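Type-2Aa cytolytic delta-endotoxin (Bacillus thuringiensis serovar kyushuensis, PDB 1CBY) kills the larvae of dipteran insects by making pores in the epithelial cell membrane of the midgut, and is seen here as the inactive dimeric protoxin. Local coordinates at residues 26-31 with 46-51; 58-63 with 222-227; 71-76 with 154-159; 136-141 with 171-176. One frame throughout, in Å; residues are numbered along the deposited sequence.

Overall arrangement
The four contacts illustrate how a layered alpha/beta fold forms around one mixed sheet that all reach. Interactions 1 and 4 are closely coupled, their centres about 13 Å apart, because strands 44-48 and 165-175 are parallel neighbours: Tyr48 O and Gln176 N probably hydrogen-bond at 2.8 Å. Interaction 2, centred about 17 Å from interaction 1, meets it through Phe47 CE2 and Leu58 CD1, 3.8 Å apart. Across the dimer, Lys29 of interaction 1 bonds to Asn62 of the second subunit. Interaction 3 is the outlier, centred about 29 Å from interaction 1. Interaction 2 comes nearest a processing stop, Gln224 being about 11 Å from Ser228 between side chains.

Interaction 1: residues 26-31 with 46-51; sequences KPFKHI and VFYVQP
Tyr48 reaches Phe28 with the far end of its side chain, so that a single phenol group carries the contact between 26-31 and 46-51. From CB, CG stands anti to the backbone N (chi1 -175°), a torsion that carries the ring away from the strand and out toward the N-terminal arm. On the CD1 side the ring packs against Ile175 of the adjacent strand, while Tyr48 CE2 stays 4.5 Å from Phe28 CE2. Next comes CZ, 4.1 Å from Phe28 CE2. At the tip, OH approaches Phe28 CE2 and CZ equally, at 3.6 Å each. The two rings are inclined by only 30°, yet their centroids are 5.9 Å apart; they are near parallel but slid apart, and the contact is the phenol OH and CZ set obliquely against Phe28 CE2 and CZ, not a stack. The phenol oxygen has its polar partner in Ser128 OG, with which it forms a hydrogen bond, and this tethers the ring end beside Phe28. Strand 28-36 and strand 44-48 both pair antiparallel with a strand of the second subunit, as expected for the intertwined arms of the protoxin dimer. On its own chain, the backbone of Tyr48 is hydrogen-bonded to that of Ser174 and Gln176 along the parallel neighbour, and Phe47 packs on helix 54-63.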
# COMPACT_ATOMS: atom_id res chain seq x y z
N LYS A 26 11.82 -9.43 13.12
CA LYS A 26 12.27 -9.90 11.81
C LYS A 26 11.92 -8.84 10.78
O LYS A 26 10.78 -8.40 10.70
CB LYS A 26 11.60 -11.22 11.44
CG LYS A 26 12.52 -12.16 10.66
CD LYS A 26 11.78 -12.95 9.57
CE LYS A 26 11.54 -12.10 8.33
NZ LYS A 26 12.82 -11.65 7.68
N PRO A 27 12.92 -8.38 10.01
CA PRO A 27 12.71 -7.36 8.99
C PRO A 27 11.90 -7.79 7.77
O PRO A 27 12.08 -8.88 7.22
CB PRO A 27 14.14 -6.97 8.62
CG PRO A 27 14.88 -8.26 8.77
CD PRO A 27 14.33 -8.79 10.08
N PHE A 28 11.01 -6.90 7.35
CA PHE A 28 10.15 -7.12 6.19
C PHE A 28 10.12 -5.80 5.44
O PHE A 28 10.22 -4.74 6.05
CB PHE A 28 8.72 -7.43 6.63
CG PHE A 28 8.50 -8.85 7.04
CD1 PHE A 28 8.72 -9.26 8.35
CD2 PHE A 28 8.04 -9.79 6.12
CE1 PHE A 28 8.49 -10.57 8.73
CE2 PHE A 28 7.80 -11.10 6.49
CZ PHE A 28 8.03 -11.50 7.80
N LYS A 29 10.03 -5.87 4.12
CA LYS A 29 9.94 -4.66 3.32
C LYS A 29 8.46 -4.41 3.07
O LYS A 29 7.69 -5.36 2.88
CB LYS A 29 10.68 -4.83 1.99
CG LYS A 29 12.18 -4.85 2.13
CD LYS A 29 12.86 -4.80 0.77
CE LYS A 29 14.36 -4.57 0.92
NZ LYS A 29 14.65 -3.32 1.69
N HIS A 30 8.06 -3.16 3.17
CA HIS A 30 6.67 -2.78 2.93
C HIS A 30 6.72 -1.79 1.77
O HIS A 30 6.97 -0.60 1.97
CB HIS A 30 6.08 -2.12 4.16
CG HIS A 30 4.60 -1.90 4.07
ND1 HIS A 30 4.07 -0.67 3.79
CD2 HIS A 30 3.60 -2.80 4.22
CE1 HIS A 30 2.76 -0.84 3.78
NE2 HIS A 30 2.43 -2.11 4.03
N ILE A 31 6.52 -2.31 0.57
CA ILE A 31 6.59 -1.50 -0.64
C ILE A 31 5.26 -1.37 -1.38
O ILE A 31 4.69 -2.38 -1.81
CB ILE A 31 7.60 -2.10 -1.65
CG1 ILE A 31 8.95 -2.32 -0.98
CG2 ILE A 31 7.75 -1.18 -2.86
CD1 ILE A 31 9.91 -3.14 -1.81
N VAL A 46 -2.60 -7.14 -2.99
CA VAL A 46 -1.85 -7.21 -1.74
C VAL A 46 -1.09 -8.54 -1.76
O VAL A 46 -1.71 -9.61 -1.81
CB VAL A 46 -2.78 -7.15 -0.50
CG1 VAL A 46 -1.98 -7.37 0.78
CG2 VAL A 46 -3.47 -5.80 -0.43
N PHE A 47 0.24 -8.46 -1.76
CA PHE A 47 1.11 -9.64 -1.79
C PHE A 47 1.94 -9.81 -0.52
O PHE A 47 2.71 -8.92 -0.15
CB PHE A 47 2.10 -9.54 -2.96
CG PHE A 47 1.54 -9.93 -4.30
CD1 PHE A 47 0.21 -10.30 -4.45
CD2 PHE A 47 2.36 -9.93 -5.43
CE1 PHE A 47 -0.29 -10.66 -5.70
CE2 PHE A 47 1.87 -10.29 -6.68
CZ PHE A 47 0.54 -10.65 -6.81
N TYR A 48 1.80 -10.96 0.12
CA TYR A 48 2.58 -11.29 1.32
C TYR A 48 3.22 -12.62 0.93
O TYR A 48 2.69 -13.69 1.23
CB TYR A 48 1.67 -11.47 2.54
CG TYR A 48 2.43 -11.69 3.84
CD1 TYR A 48 2.93 -12.95 4.17
CD2 TYR A 48 2.66 -10.65 4.73
CE1 TYR A 48 3.64 -13.16 5.35
CE2 TYR A 48 3.37 -10.85 5.91
CZ TYR A 48 3.86 -12.11 6.21
OH TYR A 48 4.56 -12.32 7.38
N VAL A 49 4.34 -12.54 0.22
CA VAL A 49 5.04 -13.73 -0.26
C VAL A 49 6.55 -13.51 -0.27
O VAL A 49 7.03 -12.43 0.06
CB VAL A 49 4.60 -14.07 -1.72
CG1 VAL A 49 3.09 -14.29 -1.80
CG2 VAL A 49 5.02 -12.95 -2.67
N GLN A 50 7.29 -14.54 -0.67
CA GLN A 50 8.74 -14.46 -0.77
C GLN A 50 9.10 -14.12 -2.22
O GLN A 50 8.38 -14.48 -3.15
CB GLN A 50 9.37 -15.78 -0.34
CG GLN A 50 9.22 -16.06 1.15
CD GLN A 50 9.72 -17.42 1.55
OE1 GLN A 50 9.01 -18.19 2.20
NE2 GLN A 50 10.95 -17.74 1.18
N PRO A 51 10.25 -13.45 -2.44
CA PRO A 51 10.69 -13.06 -3.78
C PRO A 51 10.56 -14.14 -4.85
O PRO A 51 9.97 -13.90 -5.90
CB PRO A 51 12.14 -12.67 -3.55
CG PRO A 51 12.12 -12.09 -2.16
CD PRO A 51 11.28 -13.12 -1.44

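Interaction 2: residues 58-63 with 222-227; sequences LHLANA and LVQALH
Leu60 and its two strand partners, Leu222 and Gln224, join helix 54-63 to the central sheet in the helix-on-sheet packing of this alpha/beta fold. Leu60 CD2 meets Leu222 CD2 at 3.8 Å, methyl against methyl, and also touches Gln224 OE1. Leu60 CD1 comes closest to that oxygen, 3.3 Å from Gln224 OE1, a van der Waals approach of a methyl to an amide. The backbones stay well apart, Leu60 CA and Gln224 CA being 9.1 Å from each other, and the side chains bridge that gap. For Gln224 this takes an extended chain: CG is anti to the backbone N (chi1 175°) and CD continues straight on, which delivers the amide beside the helix.

A second shell fixes the amide. OE1 is hydrogen-bonded by Gln56 NE2, from one turn earlier in the same helix, and NE2 bonds to Pro88 O, so its rotation is held. Gln56 NE2 also reaches Ala225 O, and Gln56 OE1 takes His227 N, tying the strand's end to the helix just ahead of the C-terminal processing stop, Ser228. On the strand side, Leu222 leans on Ser90 and Ile92 of strand 90-102. Back at the centre, Leu60 CG comes to 3.7 Å from Gln224 OE1.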
# COMPACT_ATOMS: atom_id res chain seq x y z
N LEU A 58 1.89 -13.33 -9.22
CA LEU A 58 1.53 -12.44 -10.31
C LEU A 58 0.73 -13.19 -11.37
O LEU A 58 -0.23 -12.66 -11.93
CB LEU A 58 2.79 -11.81 -10.90
CG LEU A 58 2.70 -10.35 -11.36
CD1 LEU A 58 1.88 -9.51 -10.40
CD2 LEU A 58 4.11 -9.79 -11.48
N HIS A 59 1.12 -14.44 -11.63
CA HIS A 59 0.41 -15.26 -12.61
C HIS A 59 -1.02 -15.49 -12.15
O HIS A 59 -1.97 -15.24 -12.89
CB HIS A 59 1.12 -16.60 -12.80
CG HIS A 59 2.20 -16.57 -13.83
ND1 HIS A 59 3.23 -15.66 -13.77
CD2 HIS A 59 2.34 -17.33 -14.94
CE1 HIS A 59 3.97 -15.89 -14.84
NE2 HIS A 59 3.47 -16.89 -15.58
N LEU A 60 -1.16 -15.93 -10.90
CA LEU A 60 -2.47 -16.19 -10.32
C LEU A 60 -3.33 -14.93 -10.31
O LEU A 60 -4.53 -14.98 -10.61
CB LEU A 60 -2.32 -16.75 -8.90
CG LEU A 60 -1.84 -18.20 -8.82
CD1 LEU A 60 -1.11 -18.48 -7.52
CD2 LEU A 60 -3.03 -19.13 -8.99
N ALA A 61 -2.71 -13.80 -10.00
CA ALA A 61 -3.43 -12.52 -9.98
C ALA A 61 -4.00 -12.21 -11.37
O ALA A 61 -5.21 -11.99 -11.52
CB ALA A 61 -2.49 -11.41 -9.54
N ASN A 62 -3.14 -12.25 -12.39
CA ASN A 62 -3.55 -11.97 -13.77
C ASN A 62 -4.63 -12.90 -14.27
O ASN A 62 -5.53 -12.48 -14.99
CB ASN A 62 -2.35 -12.05 -14.72
CG ASN A 62 -1.38 -10.91 -14.52
OD1 ASN A 62 -1.64 -9.97 -13.77
ND2 ASN A 62 -0.24 -11.00 -15.20
N ALA A 63 -4.54 -14.18 -13.90
CA ALA A 63 -5.53 -15.16 -14.33
C ALA A 63 -6.92 -14.76 -13.87
O ALA A 63 -7.89 -14.96 -14.60
CB ALA A 63 -5.17 -16.54 -13.80
N LEU A 222 -8.07 -20.16 -3.21
CA LEU A 222 -7.47 -21.22 -4.00
C LEU A 222 -6.02 -21.42 -3.57
O LEU A 222 -5.29 -20.46 -3.36
CB LEU A 222 -7.53 -20.84 -5.48
CG LEU A 222 -6.88 -21.82 -6.46
CD1 LEU A 222 -7.88 -22.18 -7.55
CD2 LEU A 222 -5.62 -21.21 -7.05
N VAL A 223 -5.63 -22.68 -3.38
CA VAL A 223 -4.26 -22.98 -3.01
C VAL A 223 -3.62 -23.69 -4.20
O VAL A 223 -4.26 -24.51 -4.86
CB VAL A 223 -4.16 -23.87 -1.74
CG1 VAL A 223 -4.67 -23.11 -0.52
CG2 VAL A 223 -4.92 -25.19 -1.94
N GLN A 224 -2.38 -23.32 -4.50
CA GLN A 224 -1.64 -23.93 -5.61
C GLN A 224 -0.26 -24.33 -5.11
O GLN A 224 0.36 -23.61 -4.33
CB GLN A 224 -1.50 -22.95 -6.76
CG GLN A 224 -0.65 -23.48 -7.90
CD GLN A 224 -0.42 -22.45 -8.97
OE1 GLN A 224 0.05 -21.34 -8.69
NE2 GLN A 224 -0.74 -22.80 -10.21
N ALA A 225 0.22 -25.48 -5.57
CA ALA A 225 1.53 -25.98 -5.16
C ALA A 225 2.58 -24.92 -5.42
O ALA A 225 2.57 -24.27 -6.47
CB ALA A 225 1.86 -27.25 -5.92
N LEU A 226 3.46 -24.72 -4.45
CA LEU A 226 4.52 -23.73 -4.56
C LEU A 226 5.40 -23.95 -5.78
O LEU A 226 5.83 -25.08 -6.06
CB LEU A 226 5.35 -23.72 -3.28
CG LEU A 226 5.37 -22.40 -2.50
CD1 LEU A 226 3.98 -21.81 -2.41
CD2 LEU A 226 5.97 -22.64 -1.13
N HIS A 227 5.68 -22.87 -6.50
CA HIS A 227 6.51 -22.94 -7.70
C HIS A 227 7.51 -21.78 -7.69
O HIS A 227 7.16 -20.64 -7.97
CB HIS A 227 5.63 -22.87 -8.95
CG HIS A 227 6.34 -23.24 -10.20
ND1 HIS A 227 6.57 -24.55 -10.53
CD2 HIS A 227 6.93 -22.43 -11.12
CE1 HIS A 227 7.30 -24.52 -11.64
NE2 HIS A 227 7.54 -23.26 -12.03

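Interaction 3: residues 71-76 with 154-159; sequences LNLNFN and WIFWHS
Phe156 has CG anti to its backbone nitrogen (chi1 178°), which swings the ring off strand 155-158 toward the loop residue Leu73; the backbone of Leu73 places CB over that ring, and a chi1 of -72°, with CG beside N, brings CD1 to it as well. The setting is a loop leaning on a beta-hairpin: strand 155-158 runs antiparallel to strand 165-175, and the loop between helices 54-63 and 77-84 rests against it. The chains come nearest at Leu73 and Phe156, whose CA atoms are 6.8 Å apart.

The meeting is a CH-pi contact. Leu73 CB sits over one face of the Phe156 ring, 4.1 Å from its centroid and 21° off the ring normal, displaced toward the rim. Leu73 CD1 reaches the CD1 side of the ring, 3.4 Å from Phe156 CD1, and the two side chains cross at about a right angle. Asn72 O approaches the CD2-CE2 side obliquely, 3.4 Å from Phe156 CE2. Asp69 OD1 accepts the backbone N of both Leu71 and Asn72, which helps hold the turn.

The hairpin is itself held by backbone bonds from Phe156 to Tyr168 and from His158 to Ser166. Beyond Phe156, the ring of His158 meets that of Tyr168, and His158 ND1 shares a hydrogen bond with Ser159 OG in the plane of the imidazole, 2.9 Å long.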
# COMPACT_ATOMS: atom_id res chain seq x y z
N LEU A 71 -16.98 -4.89 -19.76
CA LEU A 71 -17.95 -3.83 -20.04
C LEU A 71 -18.65 -3.24 -18.82
O LEU A 71 -18.70 -2.03 -18.67
CB LEU A 71 -18.97 -4.31 -21.08
CG LEU A 71 -18.41 -4.52 -22.49
CD1 LEU A 71 -19.47 -5.12 -23.39
CD2 LEU A 71 -17.90 -3.20 -23.06
N ASN A 72 -19.20 -4.09 -17.96
CA ASN A 72 -19.89 -3.60 -16.76
C ASN A 72 -19.03 -3.57 -15.51
O ASN A 72 -19.48 -3.16 -14.45
CB ASN A 72 -21.21 -4.34 -16.50
CG ASN A 72 -21.16 -5.79 -16.93
OD1 ASN A 72 -20.89 -6.10 -18.09
ND2 ASN A 72 -21.45 -6.69 -16.00
N LEU A 73 -17.78 -4.02 -15.65
CA LEU A 73 -16.81 -4.05 -14.56
C LEU A 73 -17.21 -4.77 -13.26
O LEU A 73 -16.64 -4.51 -12.20
CB LEU A 73 -16.31 -2.64 -14.26
CG LEU A 73 -15.38 -2.10 -15.36
CD1 LEU A 73 -15.04 -0.65 -15.12
CD2 LEU A 73 -14.12 -2.95 -15.40
N ASN A 74 -18.14 -5.71 -13.37
CA ASN A 74 -18.58 -6.46 -12.20
C ASN A 74 -17.81 -7.77 -12.15
O ASN A 74 -17.44 -8.32 -13.18
CB ASN A 74 -20.08 -6.76 -12.28
CG ASN A 74 -20.62 -7.34 -10.98
OD1 ASN A 74 -20.29 -6.88 -9.89
ND2 ASN A 74 -21.47 -8.36 -11.10
N PHE A 75 -17.54 -8.24 -10.94
CA PHE A 75 -16.82 -9.49 -10.74
C PHE A 75 -17.83 -10.60 -10.98
O PHE A 75 -18.91 -10.61 -10.39
CB PHE A 75 -16.30 -9.56 -9.31
CG PHE A 75 -15.40 -10.73 -9.04
CD1 PHE A 75 -14.05 -10.68 -9.35
CD2 PHE A 75 -15.90 -11.88 -8.42
CE1 PHE A 75 -13.20 -11.74 -9.06
CE2 PHE A 75 -15.06 -12.95 -8.12
CZ PHE A 75 -13.71 -12.88 -8.43
N ASN A 76 -17.50 -11.51 -11.89
CA ASN A 76 -18.40 -12.62 -12.21
C ASN A 76 -17.94 -13.87 -11.47
O ASN A 76 -16.95 -14.50 -11.84
CB ASN A 76 -18.42 -12.87 -13.71
CG ASN A 76 -19.47 -13.89 -14.10
OD1 ASN A 76 -19.34 -15.07 -13.81
ND2 ASN A 76 -20.53 -13.43 -14.74
N TRP A 154 -9.63 -0.28 -9.64
CA TRP A 154 -10.28 -1.23 -8.74
C TRP A 154 -11.64 -0.81 -8.22
O TRP A 154 -12.32 -1.59 -7.55
CB TRP A 154 -9.36 -1.64 -7.59
CG TRP A 154 -8.92 -0.51 -6.71
CD1 TRP A 154 -9.60 0.03 -5.67
CD2 TRP A 154 -7.68 0.20 -6.79
NE1 TRP A 154 -8.87 1.04 -5.09
CE2 TRP A 154 -7.68 1.16 -5.76
CE3 TRP A 154 -6.56 0.12 -7.63
CZ2 TRP A 154 -6.62 2.04 -5.54
CZ3 TRP A 154 -5.50 0.98 -7.41
CH2 TRP A 154 -5.54 1.93 -6.38
N ILE A 155 -12.05 0.43 -8.50
CA ILE A 155 -13.35 0.91 -8.04
C ILE A 155 -14.21 1.44 -9.19
O ILE A 155 -13.78 2.31 -9.95
CB ILE A 155 -13.22 1.96 -6.91
CG1 ILE A 155 -14.62 2.43 -6.49
CG2 ILE A 155 -12.32 3.11 -7.33
CD1 ILE A 155 -14.62 3.28 -5.24
N PHE A 156 -15.41 0.90 -9.31
CA PHE A 156 -16.35 1.30 -10.35
C PHE A 156 -17.67 1.75 -9.74
O PHE A 156 -18.40 0.94 -9.17
CB PHE A 156 -16.62 0.12 -11.30
CG PHE A 156 -17.61 0.43 -12.39
CD1 PHE A 156 -17.29 1.31 -13.41
CD2 PHE A 156 -18.86 -0.18 -12.40
CE1 PHE A 156 -18.19 1.58 -14.43
CE2 PHE A 156 -19.77 0.08 -13.42
CZ PHE A 156 -19.43 0.96 -14.43
N TRP A 157 -17.97 3.04 -9.86
CA TRP A 157 -19.20 3.60 -9.32
C TRP A 157 -20.37 3.33 -10.26
O TRP A 157 -20.17 2.95 -11.42
CB TRP A 157 -19.07 5.11 -9.11
CG TRP A 157 -17.86 5.53 -8.33
CD1 TRP A 157 -16.61 5.78 -8.83
CD2 TRP A 157 -17.79 5.83 -6.93
NE1 TRP A 157 -15.78 6.22 -7.83
CE2 TRP A 157 -16.48 6.26 -6.66
CE3 TRP A 157 -18.72 5.77 -5.88
CZ2 TRP A 157 -16.06 6.64 -5.38
CZ3 TRP A 157 -18.31 6.15 -4.61
CH2 TRP A 157 -16.99 6.58 -4.37
N HIS A 158 -21.58 3.52 -9.75
CA HIS A 158 -22.80 3.33 -10.52
C HIS A 158 -24.01 3.64 -9.66
O HIS A 158 -23.87 3.96 -8.47
CB HIS A 158 -22.88 1.92 -11.10
CG HIS A 158 -23.00 0.84 -10.07
ND1 HIS A 158 -24.22 0.46 -9.57
CD2 HIS A 158 -22.04 0.01 -9.59
CE1 HIS A 158 -23.98 -0.59 -8.80
NE2 HIS A 158 -22.67 -0.90 -8.79
N SER A 159 -25.19 3.62 -10.27
CA SER A 159 -26.46 3.90 -9.58
C SER A 159 -26.43 5.15 -8.70
O SER A 159 -27.27 5.30 -7.81
CB SER A 159 -26.88 2.68 -8.76
OG SER A 159 -26.94 1.53 -9.58

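Interaction 4: residues 136-141 with 171-176; sequences EATIKG and ILFSIQ
Helix 129-141 lies over strand 165-175 with Thr138 CA and Ile171 CA, the nearest pair, 8.3 Å apart, a spacing bridged by side chains alone. Thr138 makes the helix's close contacts. Its methyl CG2 is anti to the backbone N and points down at the sheet, meeting Ile171 tip to tip: CG2 is 3.6 Å from Ile171 CD1 and 3.8 Å from Ile171 CG2, resting against both methyls, which lie on the same side of it. Phe173 reaches up from the strand to meet Thr138 from the other direction, and its CZ lies 3.9 Å from Thr138 CG2, which approaches the ring obliquely.

The same torsion (chi1 -67°) puts OG1 beside the backbone N, where it hydrogen-bonds to Ser134 O one turn earlier; the polar branch is thereby satisfied within the helix and the apolar branch serves the sheet. This is the helical layer against the sheet face in the Cyt toxin fold. Next along the helix, Ile139 turns to Val111, Leu114 and Ile118 of helix 107-122, while Lys140 NZ forms a salt bridge with Asp147 of the second subunit. Within the strand, Ile171 CG2 covers one face of the Phe173 ring, 3.7 Å above its plane and offset toward the rim. Val46 of the neighbouring parallel strand touches both Thr138 and Phe173.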
# COMPACT_ATOMS: atom_id res chain seq x y z
N GLU A 136 -6.88 -5.75 7.43
CA GLU A 136 -7.77 -4.76 8.04
C GLU A 136 -7.66 -3.40 7.35
O GLU A 136 -8.68 -2.77 7.05
CB GLU A 136 -7.47 -4.62 9.53
CG GLU A 136 -8.60 -3.95 10.31
CD GLU A 136 -8.28 -3.78 11.77
OE1 GLU A 136 -7.13 -3.40 12.08
OE2 GLU A 136 -9.16 -4.02 12.61
N ALA A 137 -6.43 -2.97 7.09
CA ALA A 137 -6.19 -1.70 6.41
C ALA A 137 -6.90 -1.69 5.05
O ALA A 137 -7.61 -0.74 4.72
CB ALA A 137 -4.72 -1.47 6.24
N THR A 138 -6.75 -2.77 4.29
CA THR A 138 -7.38 -2.91 2.99
C THR A 138 -8.91 -2.84 3.11
O THR A 138 -9.57 -2.16 2.32
CB THR A 138 -6.96 -4.24 2.33
OG1 THR A 138 -5.56 -4.20 2.00
CG2 THR A 138 -7.75 -4.50 1.07
N ILE A 139 -9.47 -3.53 4.11
CA ILE A 139 -10.92 -3.52 4.30
C ILE A 139 -11.40 -2.11 4.61
O ILE A 139 -12.37 -1.64 4.02
CB ILE A 139 -11.36 -4.50 5.41
CG1 ILE A 139 -10.92 -5.92 5.06
CG2 ILE A 139 -12.88 -4.50 5.56
CD1 ILE A 139 -11.36 -6.36 3.69
N LYS A 140 -10.68 -1.42 5.48
CA LYS A 140 -11.03 -0.05 5.83
C LYS A 140 -11.02 0.83 4.58
O LYS A 140 -11.89 1.68 4.39
CB LYS A 140 -10.04 0.53 6.85
CG LYS A 140 -10.12 -0.05 8.24
CD LYS A 140 -9.11 0.64 9.15
CE LYS A 140 -9.19 0.16 10.58
NZ LYS A 140 -8.16 0.86 11.41
N GLY A 141 -10.04 0.59 3.71
CA GLY A 141 -9.90 1.36 2.49
C GLY A 141 -11.03 1.13 1.49
O GLY A 141 -11.18 1.89 0.54
N ILE A 171 -10.45 -6.56 -4.90
CA ILE A 171 -9.24 -6.76 -4.11
C ILE A 171 -8.72 -8.17 -4.38
O ILE A 171 -9.50 -9.07 -4.70
CB ILE A 171 -9.56 -6.67 -2.59
CG1 ILE A 171 -10.13 -5.29 -2.24
CG2 ILE A 171 -8.32 -6.93 -1.75
CD1 ILE A 171 -10.69 -5.21 -0.84
N LEU A 172 -7.41 -8.36 -4.28
CA LEU A 172 -6.83 -9.68 -4.47
C LEU A 172 -5.70 -9.86 -3.48
O LEU A 172 -4.75 -9.07 -3.46
CB LEU A 172 -6.30 -9.89 -5.90
CG LEU A 172 -5.74 -11.31 -6.12
CD1 LEU A 172 -6.43 -11.99 -7.29
CD2 LEU A 172 -4.24 -11.27 -6.32
N PHE A 173 -5.84 -10.87 -2.63
CA PHE A 173 -4.84 -11.18 -1.62
C PHE A 173 -4.05 -12.39 -2.12
O PHE A 173 -4.62 -13.31 -2.70
CB PHE A 173 -5.50 -11.54 -0.29
CG PHE A 173 -6.23 -10.40 0.38
CD1 PHE A 173 -5.53 -9.34 0.94
CD2 PHE A 173 -7.62 -10.42 0.50
CE1 PHE A 173 -6.20 -8.31 1.60
CE2 PHE A 173 -8.30 -9.39 1.15
CZ PHE A 173 -7.59 -8.33 1.71
N SER A 174 -2.75 -12.37 -1.89
CA SER A 174 -1.90 -13.49 -2.27
C SER A 174 -0.96 -13.68 -1.08
O SER A 174 -0.14 -12.80 -0.77
CB SER A 174 -1.13 -13.16 -3.55
OG SER A 174 -0.51 -14.31 -4.09
N ILE A 175 -1.11 -14.80 -0.38
CA ILE A 175 -0.33 -15.09 0.82
C ILE A 175 0.48 -16.39 0.75
O ILE A 175 -0.03 -17.44 0.35
CB ILE A 175 -1.25 -15.05 2.08
CG1 ILE A 175 -0.60 -15.76 3.26
CG2 ILE A 175 -2.62 -15.61 1.75
CD1 ILE A 175 0.54 -15.01 3.87
N GLN A 176 1.74 -16.31 1.15
CA GLN A 176 2.65 -17.45 1.15
C GLN A 176 3.73 -17.26 2.21
O GLN A 176 4.50 -16.30 2.16
CB GLN A 176 3.29 -17.60 -0.23
CG GLN A 176 4.41 -18.62 -0.33
CD GLN A 176 5.77 -18.07 0.07
OE1 GLN A 176 6.23 -17.07 -0.47
NE2 GLN A 176 6.41 -18.73 1.02